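Local coordinates for protein SusD homolog (Bacteroides thetaiotaomicron, PDB 3SGH) that probably binds glycans at the bacterial cell surface as an outer-membrane lipoprotein of the SusD family, with an alpha-alpha superhelical fold, at residues N93-E96 with I101-M104; R109-Q114 with L185-T190; T142-M147 with I197-V202; G217-S222 with F324-G329; L478-G481 with G486-L489. One frame throughout, in Å; residues are numbered along the deposited sequence.

Interaction 1: N93-E96 with I101-M104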
# COMPACT_ATOMS: atom_id res chain seq x y z
N ASN A 93 -12.70 -26.22 1.36
CA ASN A 93 -13.26 -27.59 1.24
C ASN A 93 -12.70 -28.54 2.31
O ASN A 93 -13.46 -29.22 3.02
CB ASN A 93 -13.06 -28.13 -0.19
CG ASN A 93 -13.98 -27.44 -1.21
OD1 ASN A 93 -14.99 -26.81 -0.84
ND2 ASN A 93 -13.63 -27.55 -2.49
N SER A 94 -11.37 -28.56 2.46
CA SER A 94 -10.71 -29.39 3.46
C SER A 94 -11.17 -29.10 4.89
O SER A 94 -11.43 -30.04 5.67
CB SER A 94 -9.19 -29.17 3.39
OG SER A 94 -8.54 -29.83 4.46
N THR A 95 -11.32 -27.81 5.23
CA THR A 95 -11.69 -27.40 6.58
C THR A 95 -13.21 -27.37 6.84
O THR A 95 -13.63 -27.15 7.99
CB THR A 95 -11.12 -25.96 6.92
OG1 THR A 95 -11.69 -24.99 6.00
CG2 THR A 95 -9.58 -25.96 6.89
N GLU A 96 -14.00 -27.56 5.79
CA GLU A 96 -15.44 -27.43 5.83
C GLU A 96 -15.85 -26.09 6.46
O GLU A 96 -16.79 -26.03 7.27
CB GLU A 96 -16.07 -28.64 6.57
CG GLU A 96 -15.54 -29.98 6.02
CD GLU A 96 -16.13 -31.22 6.65
OE1 GLU A 96 -16.81 -31.11 7.69
OE2 GLU A 96 -15.88 -32.33 6.11
N ILE A 101 -7.59 -22.32 10.43
CA ILE A 101 -6.91 -22.39 9.12
C ILE A 101 -7.86 -21.79 8.08
O ILE A 101 -7.41 -21.05 7.22
CB ILE A 101 -6.44 -23.82 8.75
CG1 ILE A 101 -5.49 -24.33 9.84
CG2 ILE A 101 -5.81 -23.86 7.35
CD1 ILE A 101 -4.31 -23.41 10.20
N TYR A 102 -9.17 -22.04 8.21
CA TYR A 102 -10.13 -21.42 7.32
C TYR A 102 -10.18 -19.91 7.53
O TYR A 102 -10.22 -19.15 6.57
CB TYR A 102 -11.52 -22.02 7.50
CG TYR A 102 -12.54 -21.39 6.63
CD1 TYR A 102 -12.45 -21.49 5.24
CD2 TYR A 102 -13.64 -20.71 7.17
CE1 TYR A 102 -13.40 -20.92 4.42
CE2 TYR A 102 -14.61 -20.14 6.33
CZ TYR A 102 -14.48 -20.27 4.96
OH TYR A 102 -15.43 -19.72 4.11
N ALA A 103 -10.20 -19.48 8.80
CA ALA A 103 -10.17 -18.06 9.13
C ALA A 103 -8.95 -17.41 8.46
O ALA A 103 -9.06 -16.33 7.87
CB ALA A 103 -10.11 -17.88 10.63
N MSE A 104 -7.78 -18.04 8.58
CA MSE A 104 -6.58 -17.47 7.96
C MSE A 104 -6.65 -17.43 6.45
O MSE A 104 -6.11 -16.52 5.83
CB MSE A 104 -5.31 -18.20 8.43
CG MSE A 104 -5.03 -17.98 9.90
SE MSE A 104 -4.64 -16.19 10.34
CE MSE A 104 -3.51 -15.75 8.79

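Interaction 2: R109-Q114 with L185-T190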
# COMPACT_ATOMS: atom_id res chain seq x y z
N ARG A 109 -7.12 -14.13 1.67
CA ARG A 109 -7.89 -13.80 0.47
C ARG A 109 -8.37 -12.37 0.49
O ARG A 109 -8.17 -11.66 -0.46
CB ARG A 109 -9.10 -14.71 0.36
CG ARG A 109 -9.92 -14.56 -0.92
CD ARG A 109 -11.08 -15.47 -0.86
NE ARG A 109 -11.92 -15.35 -2.04
CZ ARG A 109 -13.22 -15.59 -2.08
NH1 ARG A 109 -13.92 -15.86 -0.96
NH2 ARG A 109 -13.84 -15.48 -3.24
N VAL A 110 -8.98 -11.94 1.60
CA VAL A 110 -9.41 -10.56 1.71
C VAL A 110 -8.18 -9.64 1.53
O VAL A 110 -8.30 -8.64 0.84
CB VAL A 110 -10.15 -10.25 3.03
CG1 VAL A 110 -10.27 -8.68 3.23
CG2 VAL A 110 -11.56 -10.96 3.10
N TYR A 111 -7.03 -9.93 2.14
CA TYR A 111 -5.84 -9.04 2.05
C TYR A 111 -5.44 -8.83 0.58
O TYR A 111 -5.22 -7.70 0.09
CB TYR A 111 -4.62 -9.55 2.85
CG TYR A 111 -3.62 -8.42 3.02
CD1 TYR A 111 -2.61 -8.17 2.06
CD2 TYR A 111 -3.74 -7.56 4.09
CE1 TYR A 111 -1.75 -7.07 2.22
CE2 TYR A 111 -2.88 -6.49 4.26
CZ TYR A 111 -1.89 -6.26 3.33
OH TYR A 111 -1.08 -5.16 3.50
N GLY A 112 -5.43 -9.93 -0.15
CA GLY A 112 -4.99 -9.92 -1.52
C GLY A 112 -5.99 -9.23 -2.41
O GLY A 112 -5.62 -8.49 -3.32
N MSE A 113 -7.26 -9.52 -2.18
CA MSE A 113 -8.30 -9.01 -3.04
C MSE A 113 -8.66 -7.55 -2.74
O MSE A 113 -9.12 -6.83 -3.63
CB MSE A 113 -9.53 -9.90 -3.00
CG MSE A 113 -9.21 -11.30 -3.61
SE MSE A 113 -8.66 -11.20 -5.47
CE MSE A 113 -6.94 -12.05 -5.35
N GLN A 114 -8.45 -7.08 -1.51
CA GLN A 114 -8.66 -5.65 -1.24
C GLN A 114 -7.61 -4.82 -1.97
O GLN A 114 -7.91 -3.76 -2.47
CB GLN A 114 -8.71 -5.33 0.25
CG GLN A 114 -7.48 -5.58 1.10
CD GLN A 114 -6.38 -4.53 0.96
OE1 GLN A 114 -6.67 -3.36 0.80
NE2 GLN A 114 -5.11 -4.97 1.01
N LEU A 185 -5.55 -11.20 15.35
CA LEU A 185 -6.84 -10.52 15.58
C LEU A 185 -6.65 -9.02 15.45
O LEU A 185 -7.48 -8.34 14.86
CB LEU A 185 -7.41 -10.90 16.95
CG LEU A 185 -8.83 -10.39 17.26
CD1 LEU A 185 -9.86 -11.01 16.35
CD2 LEU A 185 -9.17 -10.66 18.77
N LYS A 186 -5.58 -8.49 16.03
CA LYS A 186 -5.24 -7.08 15.90
C LYS A 186 -4.97 -6.73 14.45
O LYS A 186 -5.43 -5.70 13.97
CB LYS A 186 -4.04 -6.70 16.81
CG LYS A 186 -4.41 -6.65 18.28
CD LYS A 186 -3.21 -6.29 19.17
CE LYS A 186 -2.26 -7.49 19.26
NZ LYS A 186 -1.43 -7.61 20.50
N PHE A 187 -4.24 -7.62 13.76
CA PHE A 187 -3.97 -7.44 12.31
C PHE A 187 -5.29 -7.35 11.54
O PHE A 187 -5.51 -6.41 10.73
CB PHE A 187 -3.12 -8.60 11.78
CG PHE A 187 -2.78 -8.50 10.32
CD1 PHE A 187 -3.68 -8.98 9.36
CD2 PHE A 187 -1.54 -8.03 9.91
CE1 PHE A 187 -3.38 -8.92 7.97
CE2 PHE A 187 -1.22 -7.95 8.54
CZ PHE A 187 -2.16 -8.41 7.56
N ALA A 188 -6.18 -8.28 11.83
CA ALA A 188 -7.45 -8.34 11.13
C ALA A 188 -8.32 -7.08 11.37
O ALA A 188 -8.92 -6.54 10.44
CB ALA A 188 -8.22 -9.61 11.47
N ASN A 189 -8.39 -6.63 12.62
CA ASN A 189 -9.14 -5.40 12.94
C ASN A 189 -8.50 -4.16 12.36
O ASN A 189 -9.20 -3.24 11.94
CB ASN A 189 -9.35 -5.27 14.45
CG ASN A 189 -10.50 -6.15 14.93
OD1 ASN A 189 -11.63 -5.99 14.48
ND2 ASN A 189 -10.21 -7.10 15.82
N THR A 190 -7.17 -4.14 12.25
CA THR A 190 -6.49 -2.99 11.69
C THR A 190 -6.75 -2.95 10.18
O THR A 190 -6.95 -1.89 9.59
CB THR A 190 -4.98 -3.00 11.98
OG1 THR A 190 -4.74 -3.09 13.39
CG2 THR A 190 -4.30 -1.75 11.46

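Interaction 3: T142-M147 with I197-V202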
# COMPACT_ATOMS: atom_id res chain seq x y z
N THR A 142 -20.20 -4.22 -4.03
CA THR A 142 -20.52 -5.59 -3.65
C THR A 142 -19.30 -6.29 -3.12
O THR A 142 -19.37 -6.96 -2.09
CB THR A 142 -21.12 -6.37 -4.87
OG1 THR A 142 -22.40 -5.79 -5.18
CG2 THR A 142 -21.30 -7.84 -4.54
N VAL A 143 -18.17 -6.12 -3.80
CA VAL A 143 -16.94 -6.80 -3.33
C VAL A 143 -16.43 -6.20 -2.02
O VAL A 143 -16.04 -6.94 -1.15
CB VAL A 143 -15.81 -6.90 -4.40
CG1 VAL A 143 -15.25 -5.54 -4.82
CG2 VAL A 143 -14.72 -7.81 -3.89
N TRP A 144 -16.47 -4.89 -1.85
CA TRP A 144 -16.05 -4.32 -0.57
C TRP A 144 -16.92 -4.86 0.57
O TRP A 144 -16.42 -5.27 1.60
CB TRP A 144 -16.04 -2.80 -0.64
CG TRP A 144 -14.78 -2.28 -1.35
CD1 TRP A 144 -14.67 -1.92 -2.66
CD2 TRP A 144 -13.45 -2.16 -0.80
NE1 TRP A 144 -13.42 -1.54 -2.95
CE2 TRP A 144 -12.62 -1.70 -1.85
CE3 TRP A 144 -12.91 -2.38 0.46
CZ2 TRP A 144 -11.27 -1.43 -1.66
CZ3 TRP A 144 -11.54 -2.15 0.64
CH2 TRP A 144 -10.74 -1.70 -0.41
N HIS A 145 -18.24 -4.84 0.38
CA HIS A 145 -19.15 -5.37 1.43
C HIS A 145 -18.95 -6.87 1.70
O HIS A 145 -18.87 -7.30 2.88
CB HIS A 145 -20.60 -5.06 1.11
CG HIS A 145 -20.97 -3.62 1.30
ND1 HIS A 145 -22.21 -3.22 1.73
CD2 HIS A 145 -20.27 -2.48 1.08
CE1 HIS A 145 -22.26 -1.90 1.78
NE2 HIS A 145 -21.09 -1.43 1.39
N ALA A 146 -18.81 -7.65 0.62
CA ALA A 146 -18.51 -9.07 0.74
C ALA A 146 -17.22 -9.33 1.51
O ALA A 146 -17.20 -10.24 2.33
CB ALA A 146 -18.43 -9.75 -0.63
N MSE A 147 -16.17 -8.55 1.22
CA MSE A 147 -14.88 -8.70 1.90
C MSE A 147 -15.00 -8.34 3.38
O MSE A 147 -14.43 -9.05 4.21
CB MSE A 147 -13.74 -7.93 1.20
CG MSE A 147 -13.39 -8.46 -0.14
SE MSE A 147 -11.83 -7.62 -0.90
CE MSE A 147 -12.66 -5.87 -1.14
N ILE A 197 -11.71 3.16 6.33
CA ILE A 197 -11.22 4.50 5.96
C ILE A 197 -11.18 4.64 4.43
O ILE A 197 -11.60 5.65 3.88
CB ILE A 197 -9.82 4.80 6.59
CG1 ILE A 197 -10.02 5.09 8.11
CG2 ILE A 197 -9.08 5.97 5.83
CD1 ILE A 197 -10.65 6.51 8.42
N ARG A 198 -10.78 3.57 3.74
CA ARG A 198 -10.63 3.68 2.28
C ARG A 198 -11.94 3.94 1.57
O ARG A 198 -11.96 4.68 0.55
CB ARG A 198 -9.97 2.46 1.71
CG ARG A 198 -9.68 2.67 0.21
CD ARG A 198 -8.58 1.96 -0.28
NE ARG A 198 -7.36 2.22 0.45
CZ ARG A 198 -6.36 1.35 0.43
NH1 ARG A 198 -6.47 0.23 -0.31
NH2 ARG A 198 -5.25 1.60 1.13
N ILE A 199 -13.02 3.30 2.07
CA ILE A 199 -14.36 3.51 1.50
C ILE A 199 -15.23 4.60 2.17
O ILE A 199 -16.45 4.74 1.82
CB ILE A 199 -15.13 2.18 1.36
CG1 ILE A 199 -15.53 1.59 2.71
CG2 ILE A 199 -14.32 1.15 0.54
CD1 ILE A 199 -16.77 0.66 2.58
N SER A 200 -14.60 5.42 3.01
CA SER A 200 -15.30 6.33 3.90
C SER A 200 -15.82 7.55 3.16
O SER A 200 -16.79 8.20 3.61
CB SER A 200 -14.44 6.76 5.08
OG SER A 200 -13.29 7.46 4.68
N GLY A 201 -15.21 7.86 2.01
CA GLY A 201 -15.66 9.00 1.20
C GLY A 201 -16.98 8.67 0.52
O GLY A 201 -17.95 9.48 0.51
N VAL A 202 -17.03 7.47 -0.06
CA VAL A 202 -18.22 7.05 -0.81
C VAL A 202 -19.32 6.52 0.08
O VAL A 202 -20.47 6.77 -0.22
CB VAL A 202 -17.86 6.00 -1.91
CG1 VAL A 202 -17.21 4.73 -1.31
CG2 VAL A 202 -19.11 5.65 -2.80

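Interaction 4: G217-S222 with F324-G329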
# COMPACT_ATOMS: atom_id res chain seq x y z
N GLY A 217 -12.88 -4.11 18.45
CA GLY A 217 -12.30 -5.42 18.29
C GLY A 217 -10.86 -5.42 18.79
O GLY A 217 -10.41 -6.39 19.38
N GLY A 218 -10.15 -4.33 18.50
CA GLY A 218 -8.80 -4.11 18.98
C GLY A 218 -7.81 -4.05 17.83
O GLY A 218 -7.56 -5.07 17.17
N VAL A 219 -7.24 -2.89 17.59
CA VAL A 219 -6.27 -2.73 16.50
C VAL A 219 -4.85 -2.83 17.08
O VAL A 219 -4.65 -2.95 18.31
CB VAL A 219 -6.49 -1.40 15.75
CG1 VAL A 219 -7.86 -1.39 15.01
CG2 VAL A 219 -6.41 -0.18 16.72
N MSE A 220 -3.85 -2.75 16.21
CA MSE A 220 -2.45 -2.76 16.67
C MSE A 220 -2.19 -1.55 17.56
O MSE A 220 -2.70 -0.44 17.31
CB MSE A 220 -1.48 -2.74 15.50
CG MSE A 220 -1.53 -3.94 14.62
SE MSE A 220 -0.26 -3.73 13.19
CE MSE A 220 -0.68 -5.42 12.36
N GLU A 221 -1.41 -1.76 18.63
CA GLU A 221 -1.14 -0.70 19.61
C GLU A 221 0.34 -0.47 19.90
O GLU A 221 0.69 0.64 20.31
CB GLU A 221 -1.83 -0.99 20.93
CG GLU A 221 -3.33 -0.99 20.82
CD GLU A 221 -3.93 0.41 20.70
OE1 GLU A 221 -3.18 1.40 20.51
OE2 GLU A 221 -5.18 0.52 20.82
N SER A 222 1.19 -1.45 19.62
CA SER A 222 2.62 -1.34 19.90
C SER A 222 3.45 -1.97 18.79
O SER A 222 2.93 -2.78 17.99
CB SER A 222 2.95 -2.03 21.21
OG SER A 222 2.72 -3.42 21.13
N PHE A 324 -2.61 6.17 12.94
CA PHE A 324 -2.96 7.20 11.95
C PHE A 324 -4.35 7.01 11.36
O PHE A 324 -4.99 7.99 11.02
CB PHE A 324 -1.92 7.32 10.82
CG PHE A 324 -0.61 7.92 11.26
CD1 PHE A 324 -0.51 9.27 11.61
CD2 PHE A 324 0.52 7.14 11.29
CE1 PHE A 324 0.70 9.78 12.02
CE2 PHE A 324 1.76 7.65 11.67
CZ PHE A 324 1.85 8.97 12.05
N LEU A 325 -4.81 5.76 11.24
CA LEU A 325 -6.18 5.49 10.79
C LEU A 325 -7.18 6.07 11.80
O LEU A 325 -8.17 6.74 11.42
CB LEU A 325 -6.37 3.98 10.62
CG LEU A 325 -5.66 3.39 9.36
CD1 LEU A 325 -5.64 1.90 9.47
CD2 LEU A 325 -6.31 3.86 8.06
N ARG A 326 -6.91 5.84 13.09
CA ARG A 326 -7.75 6.37 14.17
C ARG A 326 -7.68 7.89 14.23
O ARG A 326 -8.67 8.54 14.53
CB ARG A 326 -7.38 5.72 15.53
CG ARG A 326 -7.86 4.27 15.61
CD ARG A 326 -7.49 3.60 16.91
NE ARG A 326 -6.06 3.36 16.99
CZ ARG A 326 -5.44 2.88 18.06
NH1 ARG A 326 -6.12 2.55 19.15
NH2 ARG A 326 -4.13 2.69 18.03
N ALA A 327 -6.53 8.48 13.93
CA ALA A 327 -6.42 9.94 13.92
C ALA A 327 -7.37 10.50 12.88
O ALA A 327 -8.10 11.43 13.15
CB ALA A 327 -4.97 10.39 13.66
N GLU A 328 -7.35 9.92 11.66
CA GLU A 328 -8.23 10.36 10.60
C GLU A 328 -9.70 10.15 11.00
O GLU A 328 -10.51 11.02 10.77
CB GLU A 328 -7.91 9.71 9.23
CG GLU A 328 -8.84 10.29 8.16
CD GLU A 328 -8.53 9.87 6.73
OE1 GLU A 328 -7.69 8.98 6.51
OE2 GLU A 328 -9.20 10.48 5.83
N GLY A 329 -10.03 8.98 11.55
CA GLY A 329 -11.36 8.71 12.02
C GLY A 329 -11.80 9.77 13.02
O GLY A 329 -12.92 10.28 12.95

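Interaction 5: L478-G481 with G486-L489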
# COMPACT_ATOMS: atom_id res chain seq x y z
N LEU A 478 -17.90 0.38 -13.95
CA LEU A 478 -16.94 1.42 -13.65
C LEU A 478 -17.64 2.75 -13.64
O LEU A 478 -18.60 2.96 -14.37
CB LEU A 478 -15.80 1.46 -14.69
CG LEU A 478 -14.82 0.27 -14.68
CD1 LEU A 478 -13.84 0.21 -15.88
CD2 LEU A 478 -14.05 0.25 -13.35
N SER A 479 -17.09 3.67 -12.87
CA SER A 479 -17.68 4.97 -12.66
C SER A 479 -18.12 5.66 -13.94
O SER A 479 -19.22 6.18 -14.01
CB SER A 479 -16.70 5.88 -11.90
OG SER A 479 -15.49 6.06 -12.58
N ASN A 480 -17.25 5.69 -14.95
CA ASN A 480 -17.61 6.32 -16.24
C ASN A 480 -17.80 5.34 -17.38
O ASN A 480 -17.80 5.74 -18.57
CB ASN A 480 -16.55 7.34 -16.61
CG ASN A 480 -15.19 6.70 -16.96
OD1 ASN A 480 -15.02 5.47 -16.92
ND2 ASN A 480 -14.22 7.55 -17.29
N GLY A 481 -17.97 4.06 -17.06
CA GLY A 481 -18.20 3.06 -18.11
C GLY A 481 -17.07 2.77 -19.10
O GLY A 481 -17.30 2.20 -20.18
N GLY A 486 -7.40 6.18 -16.60
CA GLY A 486 -7.82 7.46 -16.03
C GLY A 486 -9.22 7.47 -15.38
O GLY A 486 -9.67 8.52 -14.88
N THR A 487 -9.89 6.32 -15.40
CA THR A 487 -11.18 6.11 -14.78
C THR A 487 -11.04 5.92 -13.28
O THR A 487 -10.24 5.15 -12.83
CB THR A 487 -11.92 4.91 -15.40
OG1 THR A 487 -12.29 5.26 -16.74
CG2 THR A 487 -13.21 4.57 -14.67
N ASP A 488 -11.86 6.67 -12.53
CA ASP A 488 -11.87 6.60 -11.10
C ASP A 488 -12.58 5.37 -10.55
O ASP A 488 -13.61 4.93 -11.05
CB ASP A 488 -12.44 7.88 -10.50
CG ASP A 488 -11.36 8.96 -10.27
OD1 ASP A 488 -10.31 8.67 -9.62
OD2 ASP A 488 -11.59 10.11 -10.75
N LEU A 489 -11.97 4.83 -9.49
CA LEU A 489 -12.60 3.82 -8.67
C LEU A 489 -13.74 4.36 -7.79
O LEU A 489 -13.85 5.56 -7.53
CB LEU A 489 -11.53 3.13 -7.84
CG LEU A 489 -10.47 2.42 -8.68
CD1 LEU A 489 -9.52 1.61 -7.80
CD2 LEU A 489 -11.10 1.49 -9.75
O HOH W 1 -15.37 2.78 -10.66
O HOH W 2 -14.01 8.31 -13.66

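Interaction 1: N93-E96 with I101-M104
Thr-95 sets its hydroxyl against Tyr-102 at the point where helix 87-95 ends beside the start of helix 100-120. Thr-95 OG1 lies 3.3 Å from Tyr-102 CB and approaches the phenol ring obliquely, the two side chains crossing at about a right angle. The methyl branch turns the other way, Thr-95 CG2 resting 4.2 Å from Ile-101 CB. Thr-95 OG1 sits between the backbone N and the carbonyl carbon (chi1 61°), a position from which it also hydrogen-bonds the carbonyl of Val-91 one turn back; the contact with Tyr-102 itself is van der Waals packing. With CG anti to its backbone N (chi1 179°), Tyr-102 reaches far enough for its OH to hydrogen-bond Glu-92 OE2 of helix 87-95. Beyond this pair, Ala-17 of helix 17-24 packs on Thr-95, and Asn-153 of helix 140-162 packs on Tyr-102. The chain reverses just after Thr-95: Glu-96 leaves the helix at positive phi (51°), and its N bonds Asn-93 O at 3.3 Å. The result is a Schellman C-cap leading through a short connection into the next helix, a helical (alpha-alpha) hairpin of the kind from which an alpha-alpha superhelix is built.

Interaction 2: R109-Q114 with L185-T190
Tyr-111 of helix 100-120 and Phe-187 of helix 181-198 meet between backbones that stay well apart, the nearest CA atoms, those of Tyr-111 and Ala-188, being 9.2 Å from each other. Between the two segments these two rings alone make contact. Tyr-111 CE2 and Phe-187 CZ approach to 3.9 Å, and Tyr-111 CD2 stands equally near the same CZ, so the far end of the phenylalanine rests beside one flank of the tyrosine. The ring centroids are 5.9 Å apart with planes at 36°, an oblique aromatic pair. Both side chains carry CG anti to the backbone N (chi1 -164° in Tyr-111), which sends the rings out from their helices into the interface. One face of the Tyr-111 ring is occupied from its own helix: Gln-114 NE2 lies 4.0 Å above the ring centre while donating to Tyr-111 O at 2.9 Å, in the carbonyl plane. Farther along, Thr-190 OG1 donates to Lys-186 O at 2.8 Å, meeting it from the face of the carbonyl plane opposite to Thr-190 N. Tyr-28 adds a third ring to the pair, and Val-316 of strand 314-317 touches both. Tyr-111 OH hydrogen-bonds Arg-194 NH1, a helical turn beyond Thr-190. The helices are therefore joined here by buried dispersion contact between rings, while the one polar atom of the pair finds its partner elsewhere on helix 181-198.

Interaction 3: T142-M147 with I197-V202
The indole of Trp-144 is sandwiched: Ile-199 CG2 lies over one face, 3.6 Å above the plane, and the CE methyl of selenomethionine Met-147 lies over the opposite face at 3.8 Å, both offset toward the rim. The isoleucine methyl makes a CH-pi contact, 4.0 Å from the centroid of the six-membered ring and 23° off its normal; its nearest indole atom is Trp-144 CD2 at 3.7 Å. Near the far end of the ring, Arg-198 CD approaches Trp-144 CH2 obliquely at 4.3 Å. The Ile-199 methyl reaches the ring because CG1 takes the place between backbone N and carbonyl carbon (chi1 70°), with CG2 beside the N. The Trp-144 and Ile-199 side chains run antiparallel, each passing alongside the other.

The contact joins helix 140-162 to the C-terminal end of helix 181-198 within the alpha-alpha superhelix, just where the latter helix stops: Ile-199 is the first residue after it to leave helical backbone angles. The turn that follows is tied back by Ser-200, whose N and OG both donate to Ile-197 O, the OG at 2.6 Å. An alanine in place of Trp-144 would probably leave the Ile-199 and Met-147 methyls without the indole between them and open a gap between helix 140-162 and the end of helix 181-198.

Outside the segments, Trp-491 meets the indole with its plane at about 80°. The Arg-198 guanidinium passes the tryptophan and hydrogen-bonds Ser-118 OG through NH1, while the neighbouring His-145 stacks on Tyr-206 and bonds Glu-203 through NE2.

Interaction 4: G217-S222 with F324-G329
Glu-221 OE2 receives Arg-326 NH1 at 2.8 Å, the shorter half of a two-pronged salt bridge; Arg-326 NH2 donates to Glu-221 OE1 at 3.0 Å and more nearly straight (166°). The grip is end-on, one nitrogen to each oxygen, yet not coplanar. OE1 lies in the guanidinium plane, but the carboxylate is turned 62° from it, so NH2 comes to OE1 from above the carboxylate plane. Val-219 CG2 sits over the centre of one guanidinium face, 3.4 Å above it, an apolar cover to the charged group.

The bridge pins the loop after helix 204-217 to helix 319-331. Gly-218 opens that loop at positive phi, where a CB would collide with the preceding carbonyl oxygen. A bend at chi3 (-70°) turns the arginine tip toward the loop, and its NE is held by Ala-322 O on its own helix, which should restrict rotation of the guanidinium. A methionine in place of Arg-326 would probably leave the Glu-221 carboxylate without its charge partner and the Val-219 methyl without the flat group it covers. The loop backbone has further ties: Glu-221 N hydrogen-bonds Asp-225 OD2, and Glu-221 O hydrogen-bonds Lys-346 NZ of helix 340-354.

Interaction 5: L478-G481 with G486-L489
Ser-479 and Asp-488 make the direct hydrogen bond of this contact: Ser-479 OG donates to Asp-488 O at 2.7 Å, the donor tilted 16° from the carbonyl plane. The serine hydroxyl is placed between its backbone N and carbonyl carbon (chi1 59°), which directs it across to the returning segment 486-489. Close by, Asn-480 OD1 and Thr-487 OG1 lie 2.7 Å apart, their side chains coming from opposite directions. Each has another mate in the intervening loop: Lys-482 N donates to Asn-480 OD1, and Thr-487 OG1 hydrogen-bonds Lys-482 O.

Two waters reinforce the Ser-479 pairing. One accepts from Ser-479 N and donates to Asp-488 O at 2.8 Å, giving that carbonyl a second donor besides the serine. The other accepts from Asp-488 N and donates to Ser-479 OG at 2.9 Å.

Structurally this is the neck of a closed loop following helix 468-477. The chain turns away through a type I beta turn from Leu-478 to Gly-481, with Gly-481 N bonded to Leu-478 O at 3.0 Å, and comes back as Gly-486 to Leu-489.

Van der Waals packing is carried by the Thr-487 methyl. Thr-487 CG2, anti to the backbone N, touches Leu-478 CB at 4.0 Å and Ser-479 OG at 3.4 Å. The Asp-488 carboxylate is engaged elsewhere, in salt bridges with Arg-455 through OD1 and with Arg-452 through OD2.

In the fold
Interactions 2, 3 and 4 form one connected body of packing, with helix 181-198 serving the first two. The centres of 2 and 3 are 13 Å apart, and they touch where the Met-147 selenium meets Gln-114 N at 3.5 Å. Interaction 4 adjoins interaction 2 through Thr-190 OG1 and Met-220 N, a probable hydrogen bond of 3.0 Å, and interaction 3 through Ile-197 against Glu-328. Interaction 1 shares helix 100-120 with interaction 2 but lies farther out, its centre 27 Å from that of the chain. Interaction 5 stands apart in a late loop, its nearest atoms about 7 Å from interaction 3 and about 23 Å from interaction 1.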